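Local structure of ORF10 (6RIW) at residues 266-271 against 283-288; 2-7 against 208-213; 201-206 against 445-450; 272-275 against 280-283; 7-12 against 377-382. The protein forms the ketosynthase and chain length factor didomain of a polyunsaturated fatty acid synthase, whose ketosynthase part probably joins acyl units during chain elongation. All coordinates share one frame; numbering follows the deposited sequence.

Overall arrangement
From the N terminus the chain enters strand 4-12, which supplies one side of contacts 2 and 5. Contact 2 closes a loop of 200 residues by joining residues 2-7 to the end of helix 198-211. Contact 3 starts earlier on the same helix and ends at strand 443-450, so contacts 2 and 3 cross. Contact 1 brings together strands 259-270 and 283-292, and contact 4 lies within the short connection between them. Both fall inside the longer loops of contacts 3 and 5. Contact 5 runs from strand 4-12 to helix 374-387 and crosses contacts 2 and 3. Together they tie sheet strands to helices 198-211 and 374-387 of the ketosynthase.

Contact 1. Residues 266-271 against 283-288; sequences MVLKRQ and AIIKGG. With MG (magnesium ion), chain B.
L268 and I285 meet in the thiolase-type fold of the ketosynthase although their strands are not neighbours: strand 4-12 runs between 259-270 and 283-292 and pairs antiparallel with each. The two side chains run roughly perpendicular to one another, L268 CD2 lying 4.0 Å from I285 CD1. Both also touch V6 of the middle strand, and helix 198-211 packs on them through L210, V203 and C207. Branched aliphatic residues suit this place, since they bridge a gap of two strand spacings without any polar group.

A second crossing involves Q271, the first residue of the helix that follows R270, its N-cap. Its CB leads toward the opposite strand, and with CG anti to the backbone N (chi1 -169°) the extended chain runs across the end of I284. Along that path Q271 CG and then Q271 CD pass the I284 CD1 methyl, and Q271 NE2 comes to 3.7 Å from I284 CD1. The amide then finds its polar partners: NE2 bonds to the carbonyls of T453 and T455, while N3 donates to OE1. Glutamine thus offers a greasy flank to isoleucine and a polar end to loops.

Next along the strand, K286 and G287 form a classic beta bulge opposite V448. Here K286 O binds the magnesium ion at 2.2 Å, with M1 O as another ligand.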
# COMPACT_ATOMS: atom_id res chain seq x y z
N MET A 266 -6.93 -5.22 16.09
CA MET A 266 -7.45 -4.76 17.38
C MET A 266 -8.77 -4.03 17.17
O MET A 266 -8.99 -3.40 16.13
CB MET A 266 -6.47 -3.83 18.05
CG MET A 266 -5.33 -4.52 18.77
SD MET A 266 -3.94 -3.36 18.86
CE MET A 266 -4.87 -1.83 18.94
N VAL A 267 -9.64 -4.09 18.19
CA VAL A 267 -10.92 -3.39 18.19
C VAL A 267 -10.83 -2.24 19.18
O VAL A 267 -10.48 -2.46 20.35
CB VAL A 267 -12.10 -4.32 18.57
CG1 VAL A 267 -13.41 -3.56 18.43
CG2 VAL A 267 -12.09 -5.58 17.73
N LEU A 268 -11.12 -1.02 18.73
CA LEU A 268 -10.96 0.20 19.51
C LEU A 268 -12.28 0.93 19.72
O LEU A 268 -13.09 1.06 18.80
CB LEU A 268 -9.99 1.18 18.82
CG LEU A 268 -8.64 0.63 18.38
CD1 LEU A 268 -7.80 1.72 17.72
CD2 LEU A 268 -7.90 0.04 19.58
N LYS A 269 -12.47 1.46 20.93
CA LYS A 269 -13.61 2.32 21.23
C LYS A 269 -13.15 3.45 22.14
O LYS A 269 -12.15 3.31 22.85
CB LYS A 269 -14.77 1.55 21.90
CG LYS A 269 -15.52 0.59 20.96
CD LYS A 269 -16.45 -0.35 21.76
CE LYS A 269 -17.62 0.40 22.39
NZ LYS A 269 -18.74 -0.54 22.77
N ARG A 270 -13.85 4.58 22.10
CA ARG A 270 -13.63 5.60 23.11
C ARG A 270 -13.90 4.99 24.49
O ARG A 270 -14.83 4.20 24.65
CB ARG A 270 -14.54 6.83 22.85
CG ARG A 270 -14.20 7.57 21.54
CD ARG A 270 -15.16 8.72 21.22
NE ARG A 270 -16.52 8.23 21.03
CZ ARG A 270 -17.06 7.94 19.86
NH1 ARG A 270 -18.29 7.46 19.79
NH2 ARG A 270 -16.37 8.12 18.74
N GLN A 271 -13.06 5.33 25.47
CA GLN A 271 -13.18 4.68 26.78
C GLN A 271 -14.55 4.89 27.39
O GLN A 271 -15.11 3.98 28.01
CB GLN A 271 -12.10 5.19 27.73
CG GLN A 271 -12.00 4.36 29.02
CD GLN A 271 -11.33 5.13 30.14
OE1 GLN A 271 -11.10 6.33 30.01
NE2 GLN A 271 -11.00 4.44 31.22
N ALA A 283 -6.32 -2.60 27.49
CA ALA A 283 -5.35 -1.55 27.77
C ALA A 283 -5.97 -0.25 27.30
O ALA A 283 -6.96 -0.24 26.57
CB ALA A 283 -4.00 -1.80 27.09
N ILE A 284 -5.37 0.85 27.73
CA ILE A 284 -5.76 2.20 27.33
C ILE A 284 -4.67 2.75 26.43
O ILE A 284 -3.48 2.70 26.77
CB ILE A 284 -5.97 3.11 28.56
CG1 ILE A 284 -7.11 2.58 29.47
CG2 ILE A 284 -6.18 4.56 28.11
CD1 ILE A 284 -8.52 2.86 29.00
N ILE A 285 -5.07 3.27 25.27
CA ILE A 285 -4.17 4.05 24.44
C ILE A 285 -4.29 5.49 24.92
O ILE A 285 -5.33 6.14 24.76
CB ILE A 285 -4.49 3.92 22.94
CG1 ILE A 285 -4.38 2.45 22.50
CG2 ILE A 285 -3.53 4.78 22.13
CD1 ILE A 285 -4.92 2.18 21.11
N LYS A 286 -3.23 5.98 25.58
CA LYS A 286 -3.26 7.29 26.21
C LYS A 286 -2.97 8.39 25.21
O LYS A 286 -3.47 9.51 25.36
CB LYS A 286 -2.24 7.33 27.36
CG LYS A 286 -2.44 8.48 28.35
CD LYS A 286 -3.69 8.29 29.22
CE LYS A 286 -3.98 9.53 30.06
NZ LYS A 286 -3.90 10.79 29.22
N GLY A 287 -2.17 8.07 24.20
CA GLY A 287 -1.85 9.04 23.18
C GLY A 287 -0.80 8.47 22.25
O GLY A 287 -0.41 7.30 22.37
N GLY A 288 -0.34 9.31 21.34
CA GLY A 288 0.73 8.90 20.45
C GLY A 288 0.87 9.90 19.34
O GLY A 288 0.15 10.90 19.28
MG MG B . -5.35 10.67 25.18
O HOH W 1 -6.12 8.81 23.86

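Contact 2. Residues 2-7 against 208-213; sequences ENIAVV and DYLHTG
E2 and H211 are joined by one hydrogen bond, the polar part of the contact. H211 NE2 donates to E2 O over 2.8 Å with an N-H...O angle of 162°, so the bond is nearly straight. It reaches the oxygen in the carbonyl plane, on a lone pair, and the oxygen in turn lies close to the plane of the imidazole ring, at its edge. With CG anti to the carbonyl carbon (chi1 -72°), the H211 ring is swung toward residues 2-7, where NE2 can meet E2 O.

The apolar part centres on I4, whose side chain leaves strand 4-12 toward helix 198-211. I4 CD1 packs 4.0 Å from L210 CD1 and 3.6 Å from H211 NE2, approaching the ring obliquely. L268 of the neighbouring strand touches both I4 and L210, and so completes a hydrophobic patch for which beta-branched isoleucine and flexible leucine are apt.

The helix ends in a Schellman motif at G213, whose positive phi lets G213 N bond to L210 O at 3.2 Å.

H211 also touches M1 beside the magnesium site, and the E2 carboxylate bonds to S272 OG. The direction of the histidine bond places a proton on NE2. The nearby magnesium ion would probably disfavour a second proton on the ring, whereas the carboxylate of E2, with OE1 5.9 Å from H211 NE2, would tend the other way.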
# COMPACT_ATOMS: atom_id res chain seq x y z
N GLU A 2 -9.47 12.02 24.17
CA GLU A 2 -10.02 11.01 25.07
C GLU A 2 -9.27 9.68 25.01
O GLU A 2 -8.86 9.23 23.94
CB GLU A 2 -11.50 10.78 24.74
CG GLU A 2 -12.17 9.82 25.68
CD GLU A 2 -13.61 9.57 25.32
OE1 GLU A 2 -14.07 10.15 24.31
OE2 GLU A 2 -14.27 8.78 26.04
N ASN A 3 -9.10 9.06 26.18
CA ASN A 3 -8.65 7.67 26.27
C ASN A 3 -9.37 6.77 25.27
O ASN A 3 -10.60 6.79 25.18
CB ASN A 3 -8.92 7.13 27.68
CG ASN A 3 -7.93 7.64 28.71
OD1 ASN A 3 -6.87 8.19 28.36
ND2 ASN A 3 -8.26 7.43 29.98
N ILE A 4 -8.60 5.95 24.56
CA ILE A 4 -9.13 4.91 23.68
C ILE A 4 -8.91 3.57 24.36
O ILE A 4 -7.80 3.27 24.82
CB ILE A 4 -8.47 4.95 22.29
CG1 ILE A 4 -8.72 6.32 21.63
CG2 ILE A 4 -9.00 3.80 21.43
CD1 ILE A 4 -10.21 6.64 21.42
N ALA A 5 -9.97 2.76 24.43
CA ALA A 5 -9.89 1.42 25.00
C ALA A 5 -9.71 0.40 23.89
O ALA A 5 -10.40 0.46 22.87
CB ALA A 5 -11.16 1.09 25.79
N VAL A 6 -8.75 -0.51 24.08
CA VAL A 6 -8.63 -1.71 23.26
C VAL A 6 -9.55 -2.78 23.85
O VAL A 6 -9.34 -3.24 24.98
CB VAL A 6 -7.18 -2.21 23.22
CG1 VAL A 6 -7.06 -3.41 22.24
CG2 VAL A 6 -6.25 -1.07 22.86
N VAL A 7 -10.57 -3.19 23.09
CA VAL A 7 -11.59 -4.09 23.61
C VAL A 7 -11.58 -5.45 22.91
O VAL A 7 -12.40 -6.31 23.27
CB VAL A 7 -12.98 -3.46 23.55
CG1 VAL A 7 -12.98 -2.14 24.32
CG2 VAL A 7 -13.44 -3.22 22.09
N ASP A 208 -7.78 8.53 15.79
CA ASP A 208 -8.21 9.83 15.26
C ASP A 208 -9.64 9.80 14.76
O ASP A 208 -10.40 10.75 14.95
CB ASP A 208 -7.31 10.28 14.10
CG ASP A 208 -5.90 10.63 14.53
OD1 ASP A 208 -5.63 10.78 15.75
OD2 ASP A 208 -5.04 10.77 13.62
N TYR A 209 -10.02 8.72 14.05
CA TYR A 209 -11.38 8.66 13.53
C TYR A 209 -12.39 8.53 14.67
O TYR A 209 -13.51 9.04 14.56
CB TYR A 209 -11.53 7.50 12.53
CG TYR A 209 -11.05 7.87 11.12
CD1 TYR A 209 -9.87 8.58 10.94
CD2 TYR A 209 -11.81 7.55 9.97
CE1 TYR A 209 -9.41 8.95 9.67
CE2 TYR A 209 -11.36 7.92 8.68
CZ TYR A 209 -10.15 8.61 8.55
OH TYR A 209 -9.65 9.01 7.31
N LEU A 210 -12.00 7.86 15.77
CA LEU A 210 -12.85 7.85 16.96
C LEU A 210 -12.95 9.24 17.58
O LEU A 210 -14.03 9.64 18.03
CB LEU A 210 -12.33 6.82 17.99
CG LEU A 210 -12.47 5.34 17.59
CD1 LEU A 210 -11.75 4.39 18.54
CD2 LEU A 210 -13.95 4.88 17.41
N HIS A 211 -11.86 10.00 17.59
CA HIS A 211 -11.89 11.32 18.24
C HIS A 211 -12.72 12.33 17.47
O HIS A 211 -13.29 13.24 18.08
CB HIS A 211 -10.47 11.84 18.42
CG HIS A 211 -9.71 11.12 19.48
ND1 HIS A 211 -8.36 10.86 19.38
CD2 HIS A 211 -10.11 10.59 20.66
CE1 HIS A 211 -7.96 10.22 20.47
NE2 HIS A 211 -9.00 10.03 21.25
N THR A 212 -12.82 12.21 16.15
CA THR A 212 -13.66 13.14 15.40
C THR A 212 -15.08 12.64 15.27
O THR A 212 -15.91 13.33 14.66
CB THR A 212 -13.07 13.41 14.01
OG1 THR A 212 -13.00 12.19 13.26
CG2 THR A 212 -11.65 14.02 14.12
N GLY A 213 -15.39 11.47 15.81
CA GLY A 213 -16.73 10.95 15.64
C GLY A 213 -17.05 10.43 14.26
O GLY A 213 -18.23 10.21 13.95

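Contact 3. Residues 201-206 against 445-450; sequences YSVKLA and AHLVLQ
L447 spreads its two methyl groups over neighbouring residues of helix 201-206: L447 CD1 sits 3.8 Å from V203 CG1, while L447 CD2 lies 4.2 Å from K204 CB. A forked leucine is well made for this, because each branch can take its own partner. V203 holds CG1 anti to the backbone N (chi1 167°), a torsion that points this methyl at L447 CD1. K204 contributes only the base of its side chain. Its CB heads toward the strand, but the bend at chi2 (59°) turns the rest away, and NZ makes a salt bridge with D208 one turn further along the helix. Lysine thereby lends carbon to the packing and pairs its charge with an acid of its own helix.

The helix and strand segments approach to 9.1 Å between axes, with their directions at 58°. Such packing belongs to the layered alpha-beta-alpha-beta-alpha thiolase fold, in which central helices are buried between two sheets. Here helix 198-211 lies beside helix 374-387, whose M378 touches both V203 and L447, while H446 and V448 turn to the other face of the strand, against helix 304-318.

At the start of the segments Y201 meets A445. A small residue is fitting where a bulky ring comes so close to the strand, and the methyl A445 CB approaches the tyrosine obliquely, 3.9 Å from Y201 CE1.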
# COMPACT_ATOMS: atom_id res chain seq x y z
N TYR A 201 0.73 3.23 12.63
CA TYR A 201 -0.00 4.23 11.86
C TYR A 201 -1.49 3.91 11.81
O TYR A 201 -2.34 4.80 11.99
CB TYR A 201 0.57 4.34 10.44
CG TYR A 201 1.71 5.34 10.36
CD1 TYR A 201 2.90 5.11 11.03
CD2 TYR A 201 1.58 6.52 9.62
CE1 TYR A 201 3.96 6.02 10.97
CE2 TYR A 201 2.62 7.44 9.56
CZ TYR A 201 3.80 7.18 10.24
OH TYR A 201 4.85 8.07 10.19
N SER A 202 -1.84 2.65 11.54
CA SER A 202 -3.25 2.27 11.47
C SER A 202 -3.95 2.48 12.81
O SER A 202 -5.09 2.98 12.85
CB SER A 202 -3.38 0.80 11.04
OG SER A 202 -2.81 0.64 9.75
N VAL A 203 -3.31 2.09 13.91
CA VAL A 203 -3.94 2.26 15.22
C VAL A 203 -4.12 3.74 15.55
O VAL A 203 -5.21 4.17 15.96
CB VAL A 203 -3.11 1.52 16.30
CG1 VAL A 203 -3.57 1.93 17.72
CG2 VAL A 203 -3.25 0.00 16.09
N LYS A 204 -3.08 4.54 15.33
CA LYS A 204 -3.16 5.96 15.63
C LYS A 204 -4.23 6.65 14.78
O LYS A 204 -5.04 7.42 15.30
CB LYS A 204 -1.79 6.62 15.42
CG LYS A 204 -1.77 8.13 15.63
CD LYS A 204 -2.21 8.48 17.05
CE LYS A 204 -2.31 10.01 17.26
NZ LYS A 204 -2.70 10.76 16.04
N LEU A 205 -4.28 6.36 13.48
CA LEU A 205 -5.31 7.00 12.66
C LEU A 205 -6.70 6.49 13.00
O LEU A 205 -7.68 7.23 12.87
CB LEU A 205 -5.00 6.78 11.17
CG LEU A 205 -3.73 7.45 10.67
CD1 LEU A 205 -3.57 7.16 9.18
CD2 LEU A 205 -3.75 8.96 10.91
N ALA A 206 -6.81 5.24 13.44
CA ALA A 206 -8.13 4.75 13.85
C ALA A 206 -8.60 5.45 15.12
O ALA A 206 -9.78 5.79 15.24
CB ALA A 206 -8.11 3.23 14.04
N ALA A 445 6.40 6.12 14.38
CA ALA A 445 5.25 6.22 15.26
C ALA A 445 5.65 5.77 16.66
O ALA A 445 6.48 4.89 16.83
CB ALA A 445 4.06 5.37 14.78
N HIS A 446 5.03 6.39 17.66
CA HIS A 446 5.18 5.98 19.05
C HIS A 446 3.82 6.08 19.71
O HIS A 446 3.12 7.08 19.55
CB HIS A 446 6.20 6.88 19.76
CG HIS A 446 6.54 6.43 21.15
ND1 HIS A 446 7.41 5.39 21.40
CD2 HIS A 446 6.13 6.89 22.36
CE1 HIS A 446 7.53 5.23 22.72
NE2 HIS A 446 6.77 6.13 23.32
N LEU A 447 3.41 5.01 20.40
CA LEU A 447 2.14 4.99 21.10
C LEU A 447 2.40 4.86 22.59
O LEU A 447 3.31 4.13 23.00
CB LEU A 447 1.25 3.84 20.63
CG LEU A 447 0.80 3.91 19.17
CD1 LEU A 447 0.01 2.65 18.82
CD2 LEU A 447 -0.04 5.17 18.94
N VAL A 448 1.63 5.58 23.39
CA VAL A 448 1.73 5.54 24.85
C VAL A 448 0.53 4.76 25.38
O VAL A 448 -0.63 5.15 25.13
CB VAL A 448 1.79 6.95 25.45
CG1 VAL A 448 2.04 6.87 26.97
CG2 VAL A 448 2.88 7.74 24.77
N LEU A 449 0.79 3.65 26.06
CA LEU A 449 -0.24 2.75 26.54
C LEU A 449 -0.20 2.67 28.07
O LEU A 449 0.86 2.75 28.68
CB LEU A 449 -0.06 1.34 25.98
CG LEU A 449 0.32 1.23 24.51
CD1 LEU A 449 0.59 -0.24 24.17
CD2 LEU A 449 -0.83 1.79 23.69
N GLN A 450 -1.38 2.47 28.66
CA GLN A 450 -1.48 2.31 30.10
C GLN A 450 -2.37 1.12 30.44
O GLN A 450 -3.19 0.68 29.63
CB GLN A 450 -2.03 3.59 30.75
CG GLN A 450 -1.03 4.74 30.73
CD GLN A 450 -1.54 5.98 31.45
OE1 GLN A 450 -2.75 6.18 31.62
NE2 GLN A 450 -0.62 6.83 31.88

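Contact 4. Residues 272-275 against 280-283; sequences SDAV and HIYA
The connection between strands 259-270 and 283-292, a short helix followed by a loop, folds back on itself where I281 meets A274 and V275. Isoleucine reaches across from the loop with an extended chain, CG1 anti to the carbonyl carbon (chi1 -61°) and CD1 carried straight on from it. The terminal methyl does all the touching: I281 CD1 lies 4.2 Å from A274 CB and also 4.2 Å from V275 CG2. It therefore settles against two successive residues of the helix, with the V275 and I281 side chains passing each other at a slant. No hydrogen bond links the two segments, so the hold between them is purely van der Waals.

The residue types follow from their surroundings. A274 is pressed against A5 and V7 of strand 4-12, and its single methyl allows the helix to lie close to that strand. I281 touches A5 as well, and it reaches P452 and Q454 in a neighbouring loop. At the start of the helix stands D273, and an acid in the first turn would be expected to interact well with the helix dipole.

Within the loop, H280 CE1 sits over the centre of one face of the Y282 ring, 3.7 Å above its plane. The loop then joins the sheet through backbone bonds that Y282 and A283 share with V6. This strand-helix-loop-strand passage is consistent with the link between the N-terminal and C-terminal halves of a thiolase-type ketosynthase.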
# COMPACT_ATOMS: atom_id res chain seq x y z
N SER A 272 -15.13 6.09 27.22
CA SER A 272 -16.48 6.35 27.72
C SER A 272 -17.48 5.31 27.21
O SER A 272 -18.31 4.81 27.98
CB SER A 272 -16.93 7.75 27.32
OG SER A 272 -16.86 7.92 25.92
N ASP A 273 -17.42 4.98 25.92
CA ASP A 273 -18.36 4.01 25.37
C ASP A 273 -18.03 2.60 25.84
O ASP A 273 -18.93 1.79 26.08
CB ASP A 273 -18.34 4.07 23.83
CG ASP A 273 -18.81 5.41 23.28
OD1 ASP A 273 -19.41 6.21 24.04
OD2 ASP A 273 -18.58 5.68 22.07
N ALA A 274 -16.74 2.28 25.98
CA ALA A 274 -16.35 0.94 26.41
C ALA A 274 -16.80 0.68 27.85
O ALA A 274 -17.25 -0.42 28.17
CB ALA A 274 -14.84 0.75 26.29
N VAL A 275 -16.69 1.68 28.72
CA VAL A 275 -17.13 1.51 30.10
C VAL A 275 -18.65 1.43 30.15
O VAL A 275 -19.22 0.57 30.85
CB VAL A 275 -16.58 2.64 30.99
CG1 VAL A 275 -17.25 2.61 32.36
CG2 VAL A 275 -15.08 2.50 31.13
N HIS A 280 -14.72 -5.72 27.80
CA HIS A 280 -13.44 -6.05 28.40
C HIS A 280 -12.38 -5.12 27.83
O HIS A 280 -12.21 -5.04 26.61
CB HIS A 280 -13.08 -7.51 28.13
CG HIS A 280 -11.73 -7.89 28.66
ND1 HIS A 280 -10.61 -7.92 27.87
CD2 HIS A 280 -11.33 -8.22 29.91
CE1 HIS A 280 -9.57 -8.27 28.61
NE2 HIS A 280 -9.98 -8.45 29.85
N ILE A 281 -11.67 -4.40 28.70
CA ILE A 281 -10.62 -3.48 28.28
C ILE A 281 -9.26 -4.14 28.49
O ILE A 281 -8.90 -4.48 29.63
CB ILE A 281 -10.73 -2.14 29.04
CG1 ILE A 281 -12.08 -1.48 28.73
CG2 ILE A 281 -9.59 -1.23 28.68
CD1 ILE A 281 -12.34 -0.21 29.53
N TYR A 282 -8.50 -4.31 27.41
CA TYR A 282 -7.16 -4.87 27.51
C TYR A 282 -6.15 -3.83 27.96
O TYR A 282 -5.19 -4.14 28.68
CB TYR A 282 -6.70 -5.43 26.17
CG TYR A 282 -7.29 -6.76 25.79
CD1 TYR A 282 -8.48 -6.83 25.09
CD2 TYR A 282 -6.65 -7.94 26.10
CE1 TYR A 282 -9.02 -8.02 24.71
CE2 TYR A 282 -7.18 -9.16 25.73
CZ TYR A 282 -8.37 -9.19 25.03
OH TYR A 282 -8.92 -10.40 24.65
N ALA A 283 -6.32 -2.60 27.49
CA ALA A 283 -5.35 -1.55 27.77
C ALA A 283 -5.97 -0.25 27.30
O ALA A 283 -6.96 -0.24 26.57
CB ALA A 283 -4.00 -1.80 27.09

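Contact 5. Residues 7-12 against 377-382; sequences VGIANL and GMTKAM
T379 OG1 is gripped from two directions, and it also touches I9 across the contact. A water donates to T379 OG1 at 2.9 Å, while the hydroxyl is hydrogen-bonded to the carbonyl of M375 one helical turn earlier. The same water gives a hydrogen bond to A10 O, 2.8 Å away, and so bridges helix 377-382 to the backbone of the strand. Threonine suits this position because it pairs a hydroxyl for the water and the helix carbonyl with a methyl for the core.

The rest is apolar packing around I9. With CG2 anti to the backbone N and CG1 anti to the carbonyl carbon (chi1 -53°), isoleucine divides its branches between two residues a turn apart on the helix. I9 CG2 rests 3.9 Å from T379 OG1 and 4.1 Å from T379 CG2, the two side chains lying alongside and running opposite ways. I9 CD1 instead meets M382 SD at 4.1 Å, the two side chains slanting across one another. The methionine chain, extended beyond CG, is long and pliant enough to bring its sulfur to the strand, where it also touches V6.

Just before I9, V7 and G8 form a classic beta bulge opposite V267 of the adjoining strand 259-270. On the other face of strand 4-12, A10 and L12 lie against helix 88-104. Helix 374-387 covers the face carrying I9; it lies beside helix 198-211, and T379 additionally touches F22 of helix 19-27.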
# COMPACT_ATOMS: atom_id res chain seq x y z
N VAL A 7 -10.57 -3.19 23.09
CA VAL A 7 -11.59 -4.09 23.61
C VAL A 7 -11.58 -5.45 22.91
O VAL A 7 -12.40 -6.31 23.27
CB VAL A 7 -12.98 -3.46 23.55
CG1 VAL A 7 -12.98 -2.14 24.32
CG2 VAL A 7 -13.44 -3.22 22.09
N GLY A 8 -10.68 -5.67 21.96
CA GLY A 8 -10.59 -6.96 21.31
C GLY A 8 -9.26 -7.06 20.60
O GLY A 8 -8.77 -6.05 20.09
N ILE A 9 -8.65 -8.25 20.58
CA ILE A 9 -7.33 -8.45 19.96
C ILE A 9 -7.32 -9.79 19.26
O ILE A 9 -7.91 -10.76 19.75
CB ILE A 9 -6.19 -8.40 21.00
CG1 ILE A 9 -6.25 -7.14 21.86
CG2 ILE A 9 -4.83 -8.52 20.33
CD1 ILE A 9 -5.05 -6.94 22.76
N ALA A 10 -6.63 -9.86 18.12
CA ALA A 10 -6.41 -11.14 17.47
C ALA A 10 -5.06 -11.12 16.76
O ALA A 10 -4.56 -10.06 16.36
CB ALA A 10 -7.54 -11.48 16.51
N ASN A 11 -4.50 -12.31 16.56
CA ASN A 11 -3.22 -12.40 15.88
C ASN A 11 -3.12 -13.67 15.06
O ASN A 11 -3.68 -14.72 15.42
CB ASN A 11 -2.06 -12.38 16.87
CG ASN A 11 -2.11 -13.56 17.83
OD1 ASN A 11 -3.03 -13.64 18.64
ND2 ASN A 11 -1.15 -14.48 17.72
N LEU A 12 -2.36 -13.58 13.97
CA LEU A 12 -1.86 -14.75 13.25
C LEU A 12 -0.39 -14.45 13.04
O LEU A 12 -0.02 -13.72 12.11
CB LEU A 12 -2.61 -14.99 11.93
CG LEU A 12 -2.19 -16.22 11.14
CD1 LEU A 12 -2.40 -17.49 11.98
CD2 LEU A 12 -3.03 -16.28 9.85
N GLY A 377 4.29 -6.39 18.64
CA GLY A 377 4.81 -5.46 19.64
C GLY A 377 3.72 -4.87 20.51
O GLY A 377 3.80 -4.90 21.74
N MET A 378 2.67 -4.33 19.87
CA MET A 378 1.57 -3.76 20.64
C MET A 378 0.84 -4.83 21.45
O MET A 378 0.41 -4.58 22.58
CB MET A 378 0.58 -3.03 19.72
CG MET A 378 1.12 -1.77 19.09
SD MET A 378 -0.13 -0.87 18.14
CE MET A 378 -0.21 -1.90 16.65
N THR A 379 0.69 -6.03 20.88
CA THR A 379 0.01 -7.09 21.61
C THR A 379 0.80 -7.48 22.85
O THR A 379 0.23 -7.61 23.94
CB THR A 379 -0.24 -8.29 20.68
OG1 THR A 379 -1.02 -7.87 19.54
CG2 THR A 379 -0.99 -9.41 21.41
N LYS A 380 2.12 -7.65 22.70
CA LYS A 380 2.99 -7.94 23.84
C LYS A 380 2.86 -6.88 24.92
O LYS A 380 2.73 -7.20 26.11
CB LYS A 380 4.44 -8.05 23.35
CG LYS A 380 5.48 -8.28 24.45
CD LYS A 380 6.86 -8.51 23.84
CE LYS A 380 7.98 -8.30 24.87
NZ LYS A 380 9.30 -8.11 24.19
N ALA A 381 2.91 -5.60 24.53
CA ALA A 381 2.86 -4.53 25.52
C ALA A 381 1.51 -4.47 26.22
O ALA A 381 1.44 -4.31 27.45
CB ALA A 381 3.21 -3.19 24.87
N MET A 382 0.41 -4.60 25.46
CA MET A 382 -0.90 -4.55 26.09
C MET A 382 -1.14 -5.74 27.01
O MET A 382 -1.77 -5.59 28.07
CB MET A 382 -2.01 -4.49 25.04
CG MET A 382 -1.99 -3.21 24.25
SD MET A 382 -3.15 -3.28 22.87
CE MET A 382 -2.52 -1.88 21.91
O HOH W 2 -2.44 -8.35 17.05